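Local coordinates for protein rhamnogalacturonan endolyase YesW (Bacillus subtilis, PDB 2ZUX) that cleaves rhamnogalacturonan type I of plant cell walls by endo-type elimination, in a reaction that requires calcium or manganese and releases oligosaccharides, at residues A[455-460]-A[511-516]; A[419-424]-A[464-469]. All blocks are in the same frame, centred on the assembly; numbering follows the deposited sequence.

In the fold
Following the chain from its N terminus through the beta-propeller, the four segments come in alternating order. Contact 2 begins first, in the calcium loop 419-424 after strand 416-419, and contact 1 begins at 455-460, which leaves the end of strand 454-456. Contact 2 then closes at 464-469, contact 1 only at 511-516, so the two loops cross. Between them lies the hairpin of strands 454-456 and 465-468, whose own calcium is bound by Asp459 of contact 1 and Glu465 of contact 2. Ile456 O and Glu465 N pair across that hairpin. Contact 2 thus ties it to the loop before strand 429-432, and contact 1 ties it to strand 514-519, joining three successive calcium loops.

Contact 1 of 2, residues A[455-460]-A[511-516]; sequences GIWWDG and WREEVV. With CA (calcium ion), chain E; CA (calcium ion), chain F.
Two calcium-binding loops of the beta-propeller lie against each other where Trp457, just past strand 454-456, meets Glu513 on the approach to strand 514-519. Glu513 engages both ends of the tryptophan backbone. Trp457 N donates to Glu513 OE1 (2.8 Å) on the lone pair turned away from the other oxygen, while Glu513 N donates almost head-on to Trp457 O (2.9 Å). The extended acid chain (chi2 179°) takes the carboxylate out to the Trp457 ring, with Glu513 OE1 3.3 Å from Trp457 CE3. The same oxygen has a salt bridge to Arg464, and Tyr547 also bonds the carboxylate.

The indoles of Trp457 and Trp511 meet obliquely, planes 55° apart, with Trp457 CB 3.6 Å from Trp511 CZ3. Trp458 instead presents its ring edge, CE3, to Glu513 O at 3.4 Å. Beside it Ile456 CD1 presses on Val515 CG2 at 3.4 Å, tight for two methyls.

Arg512 folds back at chi2 (76°), laying CD over the centre of the Trp511 indole, 3.5 Å above its plane. Its NH2 then reaches Asp459 O (3.0 Å) from above the carbonyl plane; the guanidinium also bonds Ile532. A leucine here would probably leave Asp459 O without its arginine donor and the loop 459-460 less firmly held.

Asp459 OD1 binds one calcium, whose water also donates to Asp459 O, and OD2 pairs with Lys474; Arg512 O and Glu514 OE1 and OE2 bind another, with Asp506, Leu508 and Asp510. Arg512 therefore couples two metal shells, its carbonyl in one and its guanidinium at the carbonyl of a ligand of the other.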
loop_
_atom_site.group_PDB
_atom_site.type_symbol
_atom_site.label_atom_id
_atom_site.label_comp_id
_atom_site.label_asym_id
_atom_site.label_seq_id
_atom_site.Cartn_x
_atom_site.Cartn_y
_atom_site.Cartn_z
ATOM N N GLY A 455 -1.235 11.446 -0.175
ATOM C CA GLY A 455 -0.694 12.230 -1.275
ATOM C C GLY A 455 -0.725 11.342 -2.501
ATOM O O GLY A 455 -0.531 10.127 -2.389
ATOM N N ILE A 456 -1.011 11.952 -3.653
ATOM C CA ILE A 456 -1.104 11.231 -4.919
ATOM C C ILE A 456 -0.501 12.041 -6.068
ATOM O O ILE A 456 -0.730 13.260 -6.166
ATOM C CB ILE A 456 -2.577 10.871 -5.248
ATOM C CG1 ILE A 456 -2.640 9.999 -6.498
ATOM C CG2 ILE A 456 -3.445 12.137 -5.377
ATOM C CD1 ILE A 456 -4.017 9.479 -6.815
ATOM N N TRP A 457 0.265 11.379 -6.938
ATOM C CA TRP A 457 0.715 12.018 -8.180
ATOM C C TRP A 457 -0.376 11.840 -9.223
ATOM O O TRP A 457 -0.575 10.731 -9.727
ATOM C CB TRP A 457 2.053 11.443 -8.665
ATOM C CG TRP A 457 3.184 11.829 -7.749
ATOM C CD1 TRP A 457 3.678 13.093 -7.555
ATOM C CD2 TRP A 457 3.937 10.964 -6.887
ATOM N NE1 TRP A 457 4.690 13.067 -6.617
ATOM C CE2 TRP A 457 4.865 11.775 -6.190
ATOM C CE3 TRP A 457 3.913 9.580 -6.626
ATOM C CZ2 TRP A 457 5.766 11.249 -5.257
ATOM C CZ3 TRP A 457 4.815 9.061 -5.695
ATOM C CH2 TRP A 457 5.721 9.900 -5.019
ATOM N N TRP A 458 -1.085 12.927 -9.521
ATOM C CA TRP A 458 -2.266 12.866 -10.386
ATOM C C TRP A 458 -2.193 13.739 -11.630
ATOM O O TRP A 458 -2.562 13.292 -12.720
ATOM C CB TRP A 458 -3.526 13.219 -9.585
ATOM C CG TRP A 458 -4.775 13.098 -10.385
ATOM C CD1 TRP A 458 -5.548 14.118 -10.858
ATOM C CD2 TRP A 458 -5.393 11.886 -10.828
ATOM N NE1 TRP A 458 -6.625 13.612 -11.550
ATOM C CE2 TRP A 458 -6.549 12.244 -11.554
ATOM C CE3 TRP A 458 -5.091 10.526 -10.669
ATOM C CZ2 TRP A 458 -7.406 11.290 -12.121
ATOM C CZ3 TRP A 458 -5.943 9.580 -11.242
ATOM C CH2 TRP A 458 -7.083 9.972 -11.955
ATOM N N ASP A 459 -1.761 14.989 -11.476
ATOM C CA ASP A 459 -1.659 15.872 -12.625
ATOM C C ASP A 459 -0.301 15.736 -13.303
ATOM O O ASP A 459 0.426 14.762 -13.072
ATOM C CB ASP A 459 -2.028 17.323 -12.267
ATOM C CG ASP A 459 -1.004 18.002 -11.372
ATOM O OD1 ASP A 459 0.145 17.511 -11.241
ATOM O OD2 ASP A 459 -1.362 19.053 -10.805
ATOM N N GLY A 460 0.037 16.693 -14.161
ATOM C CA GLY A 460 1.248 16.576 -14.955
ATOM C C GLY A 460 2.521 17.095 -14.319
ATOM O O GLY A 460 3.602 16.855 -14.850
ATOM N N TRP A 511 3.607 7.122 -15.078
ATOM C CA TRP A 511 4.008 7.173 -13.676
ATOM C C TRP A 511 2.972 7.721 -12.700
ATOM O O TRP A 511 3.123 7.523 -11.492
ATOM C CB TRP A 511 5.318 7.947 -13.534
ATOM C CG TRP A 511 5.222 9.394 -13.914
ATOM C CD1 TRP A 511 5.330 9.915 -15.172
ATOM C CD2 TRP A 511 5.018 10.510 -13.032
ATOM N NE1 TRP A 511 5.198 11.287 -15.128
ATOM C CE2 TRP A 511 4.995 11.678 -13.831
ATOM C CE3 TRP A 511 4.839 10.637 -11.644
ATOM C CZ2 TRP A 511 4.817 12.957 -13.289
ATOM C CZ3 TRP A 511 4.664 11.916 -11.110
ATOM C CH2 TRP A 511 4.650 13.054 -11.932
ATOM N N ARG A 512 1.933 8.399 -13.184
ATOM C CA ARG A 512 0.923 8.887 -12.251
ATOM C C ARG A 512 0.188 7.715 -11.603
ATOM O O ARG A 512 0.132 6.615 -12.155
ATOM C CB ARG A 512 -0.044 9.865 -12.914
ATOM C CG ARG A 512 0.457 11.317 -12.943
ATOM C CD ARG A 512 1.532 11.569 -14.006
ATOM N NE ARG A 512 1.087 11.278 -15.372
ATOM C CZ ARG A 512 0.337 12.090 -16.111
ATOM N NH1 ARG A 512 -0.000 11.729 -17.340
ATOM N NH2 ARG A 512 -0.082 13.254 -15.630
ATOM N N GLU A 513 -0.354 7.950 -10.413
ATOM C CA GLU A 513 -1.007 6.898 -9.659
ATOM C C GLU A 513 -2.485 6.775 -10.011
ATOM O O GLU A 513 -3.173 7.770 -10.154
ATOM C CB GLU A 513 -0.835 7.177 -8.171
ATOM C CG GLU A 513 0.617 7.272 -7.749
ATOM C CD GLU A 513 0.773 7.572 -6.279
ATOM O OE1 GLU A 513 0.829 8.771 -5.938
ATOM O OE2 GLU A 513 0.809 6.607 -5.479
ATOM N N GLU A 514 -2.946 5.537 -10.151
ATOM C CA GLU A 514 -4.370 5.249 -10.321
ATOM C C GLU A 514 -5.036 5.191 -8.958
ATOM O O GLU A 514 -4.372 4.987 -7.927
ATOM C CB GLU A 514 -4.569 3.913 -11.034
ATOM C CG GLU A 514 -4.289 3.932 -12.533
ATOM C CD GLU A 514 -2.861 4.343 -12.882
ATOM O OE1 GLU A 514 -1.902 3.691 -12.401
ATOM O OE2 GLU A 514 -2.692 5.332 -13.637
ATOM N N VAL A 515 -6.350 5.386 -8.951
ATOM C CA VAL A 515 -7.139 5.213 -7.737
ATOM C C VAL A 515 -8.207 4.172 -7.996
ATOM O O VAL A 515 -8.891 4.211 -9.022
ATOM C CB VAL A 515 -7.829 6.504 -7.286
ATOM C CG1 VAL A 515 -8.422 6.318 -5.896
ATOM C CG2 VAL A 515 -6.862 7.662 -7.288
ATOM N N VAL A 516 -8.340 3.239 -7.059
ATOM C CA VAL A 516 -9.409 2.261 -7.087
ATOM C C VAL A 516 -10.372 2.623 -5.961
ATOM O O VAL A 516 -9.996 2.561 -4.785
ATOM C CB VAL A 516 -8.880 0.830 -6.880
ATOM C CG1 VAL A 516 -10.023 -0.187 -6.995
ATOM C CG2 VAL A 516 -7.761 0.523 -7.878
HETATM CA CA CA E . -0.227 5.084 -13.834
HETATM CA CA CA F . 1.579 16.730 -9.669
HETATM O O HOH W 1 1.669 14.444 -10.576
HETATM O O HOH W 2 -0.775 6.899 -15.374
#

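Contact 2 of 2, residues A[419-424]-A[464-469]; sequences ADIDPR and REQLDS. With CA (calcium ion), chain I; CA (calcium ion), chain F.
A single backbone hydrogen bond, Arg464 N to Asp420 O at 2.8 Å, joins two different calcium-binding loops: Asp420 is itself a ligand of one calcium, and Arg464 stands between two ligands of another. The bond is straight (167° at the hydrogen), the donor lying 22° off the carbonyl plane. On one side, Asp420 OD1 binds a calcium at 2.3 Å and Asp422 O binds the same ion, with Tyr425, Gly427, Glu429 and a water. Asp420 OD2 stays off the metal and accepts from the backbone of Asp570. On the other side, Arg464 lies between Leu463 and Glu465, which coordinate a second calcium together with Asp459 and Asp461; Glu465 grips it with both carboxylate oxygens.

Around the bond the packing is slight, a methyl-to-methylene touch and a methyl on an amide. Ala419 CB rests against Arg464 CB at 3.9 Å. With its CG anti to the backbone N (chi1 -155°), the arginine chain runs extended away from the 419-424 loop, to Pro562 and Glu513. Ile421 turns its CG2 methyl onto the amide nitrogen of Gln466, NE2, at 3.2 Å, and the two side chains cross at about a right angle; Trp475 of strand 471-476 touches both.

The outer end of the loop is braced internally. Arg424 takes Asp422 side-on, NE to OD1 (3.0 Å) and NH2 to OD2 (2.8 Å), with the acceptors in the guanidinium plane, and Arg424 N also reaches OD1, making an Asx turn. Asp422 gives its carbonyl to the calcium, while the paired arginine probably offsets its carboxylate charge, and Asp420 links its ion through one backbone hydrogen bond to the loop that carries the next.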
loop_
_atom_site.group_PDB
_atom_site.type_symbol
_atom_site.label_atom_id
_atom_site.label_comp_id
_atom_site.label_asym_id
_atom_site.label_seq_id
_atom_site.Cartn_x
_atom_site.Cartn_y
_atom_site.Cartn_z
ATOM N N ALA A 419 4.456 15.529 1.548
ATOM C CA ALA A 419 4.353 15.657 0.089
ATOM C C ALA A 419 4.985 16.957 -0.363
ATOM O O ALA A 419 4.895 17.971 0.329
ATOM C CB ALA A 419 2.904 15.607 -0.365
ATOM N N ASP A 420 5.622 16.929 -1.533
ATOM C CA ASP A 420 6.116 18.160 -2.134
ATOM C C ASP A 420 4.929 18.901 -2.731
ATOM O O ASP A 420 4.457 18.555 -3.825
ATOM C CB ASP A 420 7.155 17.879 -3.222
ATOM C CG ASP A 420 7.813 19.151 -3.728
ATOM O OD1 ASP A 420 7.528 20.231 -3.167
ATOM O OD2 ASP A 420 8.626 19.078 -4.675
ATOM N N ILE A 421 4.446 19.906 -2.001
ATOM C CA ILE A 421 3.301 20.702 -2.441
ATOM C C ILE A 421 3.663 22.163 -2.708
ATOM O O ILE A 421 2.855 22.906 -3.266
ATOM C CB ILE A 421 2.129 20.622 -1.431
ATOM C CG1 ILE A 421 2.460 21.329 -0.105
ATOM C CG2 ILE A 421 1.738 19.157 -1.201
ATOM C CD1 ILE A 421 1.294 21.380 0.857
ATOM N N ASP A 422 4.871 22.563 -2.320
ATOM C CA ASP A 422 5.291 23.954 -2.417
ATOM C C ASP A 422 6.694 23.977 -3.009
ATOM O O ASP A 422 7.639 23.538 -2.365
ATOM C CB ASP A 422 5.269 24.593 -1.024
ATOM C CG ASP A 422 5.487 26.095 -1.053
ATOM O OD1 ASP A 422 6.134 26.605 -1.999
ATOM O OD2 ASP A 422 5.006 26.753 -0.106
ATOM N N PRO A 423 6.844 24.474 -4.247
ATOM C CA PRO A 423 8.158 24.432 -4.889
ATOM C C PRO A 423 9.125 25.504 -4.373
ATOM O O PRO A 423 10.300 25.505 -4.754
ATOM C CB PRO A 423 7.826 24.678 -6.366
ATOM C CG PRO A 423 6.619 25.536 -6.330
ATOM C CD PRO A 423 5.824 25.086 -5.118
ATOM N N ARG A 424 8.643 26.392 -3.510
ATOM C CA ARG A 424 9.496 27.450 -2.964
ATOM C C ARG A 424 10.395 26.915 -1.856
ATOM O O ARG A 424 11.370 27.560 -1.474
ATOM C CB ARG A 424 8.655 28.617 -2.457
ATOM C CG ARG A 424 7.720 29.209 -3.500
ATOM C CD ARG A 424 6.753 30.191 -2.870
ATOM N NE ARG A 424 5.966 29.557 -1.816
ATOM C CZ ARG A 424 5.217 30.213 -0.939
ATOM N NH1 ARG A 424 5.131 31.540 -0.989
ATOM N NH2 ARG A 424 4.550 29.543 -0.006
ATOM N N ARG A 464 3.151 16.840 -5.625
ATOM C CA ARG A 464 2.193 15.798 -5.310
ATOM C C ARG A 464 0.869 16.409 -4.899
ATOM O O ARG A 464 0.824 17.391 -4.142
ATOM C CB ARG A 464 2.742 14.855 -4.237
ATOM C CG ARG A 464 2.120 13.471 -4.285
ATOM C CD ARG A 464 2.854 12.467 -3.434
ATOM N NE ARG A 464 2.420 11.103 -3.740
ATOM C CZ ARG A 464 2.714 10.036 -2.997
ATOM N NH1 ARG A 464 3.438 10.171 -1.889
ATOM N NH2 ARG A 464 2.287 8.831 -3.363
ATOM N N GLU A 465 -0.208 15.823 -5.413
ATOM C CA GLU A 465 -1.562 16.252 -5.096
ATOM C C GLU A 465 -2.043 15.523 -3.831
ATOM O O GLU A 465 -1.296 14.737 -3.243
ATOM C CB GLU A 465 -2.477 16.016 -6.303
ATOM C CG GLU A 465 -2.199 16.959 -7.502
ATOM C CD GLU A 465 -0.820 16.770 -8.141
ATOM O OE1 GLU A 465 -0.589 15.731 -8.798
ATOM O OE2 GLU A 465 0.045 17.679 -8.017
ATOM N N GLN A 466 -3.262 15.811 -3.393
ATOM C CA GLN A 466 -3.792 15.226 -2.162
ATOM C C GLN A 466 -5.014 14.382 -2.471
ATOM O O GLN A 466 -5.789 14.709 -3.373
ATOM C CB GLN A 466 -4.163 16.312 -1.149
ATOM C CG GLN A 466 -2.972 17.077 -0.567
ATOM C CD GLN A 466 -2.432 18.133 -1.536
ATOM O OE1 GLN A 466 -3.188 18.963 -2.042
ATOM N NE2 GLN A 466 -1.146 18.061 -1.840
ATOM N N LEU A 467 -5.194 13.293 -1.733
ATOM C CA LEU A 467 -6.383 12.459 -1.884
ATOM C C LEU A 467 -7.026 12.232 -0.525
ATOM O O LEU A 467 -6.346 11.988 0.474
ATOM C CB LEU A 467 -6.026 11.131 -2.558
ATOM C CG LEU A 467 -7.167 10.126 -2.779
ATOM C CD1 LEU A 467 -6.875 9.289 -4.003
ATOM C CD2 LEU A 467 -7.413 9.226 -1.568
ATOM N N ASP A 468 -8.350 12.326 -0.492
ATOM C CA ASP A 468 -9.127 12.073 0.720
ATOM C C ASP A 468 -10.543 11.761 0.267
ATOM O O ASP A 468 -11.038 12.372 -0.694
ATOM C CB ASP A 468 -9.125 13.317 1.613
ATOM C CG ASP A 468 -9.571 13.041 3.042
ATOM O OD1 ASP A 468 -9.567 11.884 3.493
ATOM O OD2 ASP A 468 -9.901 14.025 3.740
ATOM N N SER A 469 -11.191 10.802 0.929
ATOM C CA SER A 469 -12.546 10.421 0.542
ATOM C C SER A 469 -12.564 10.101 -0.962
ATOM O O SER A 469 -11.673 9.398 -1.444
ATOM C CB SER A 469 -13.528 11.529 0.923
ATOM O OG SER A 469 -14.870 11.103 0.727
HETATM CA CA CA I . 8.738 21.548 -1.712
HETATM CA CA CA F . 1.579 16.730 -9.669
HETATM O O HOH W 3 10.040 21.283 -3.695
HETATM O O HOH W 1 1.669 14.444 -10.576
#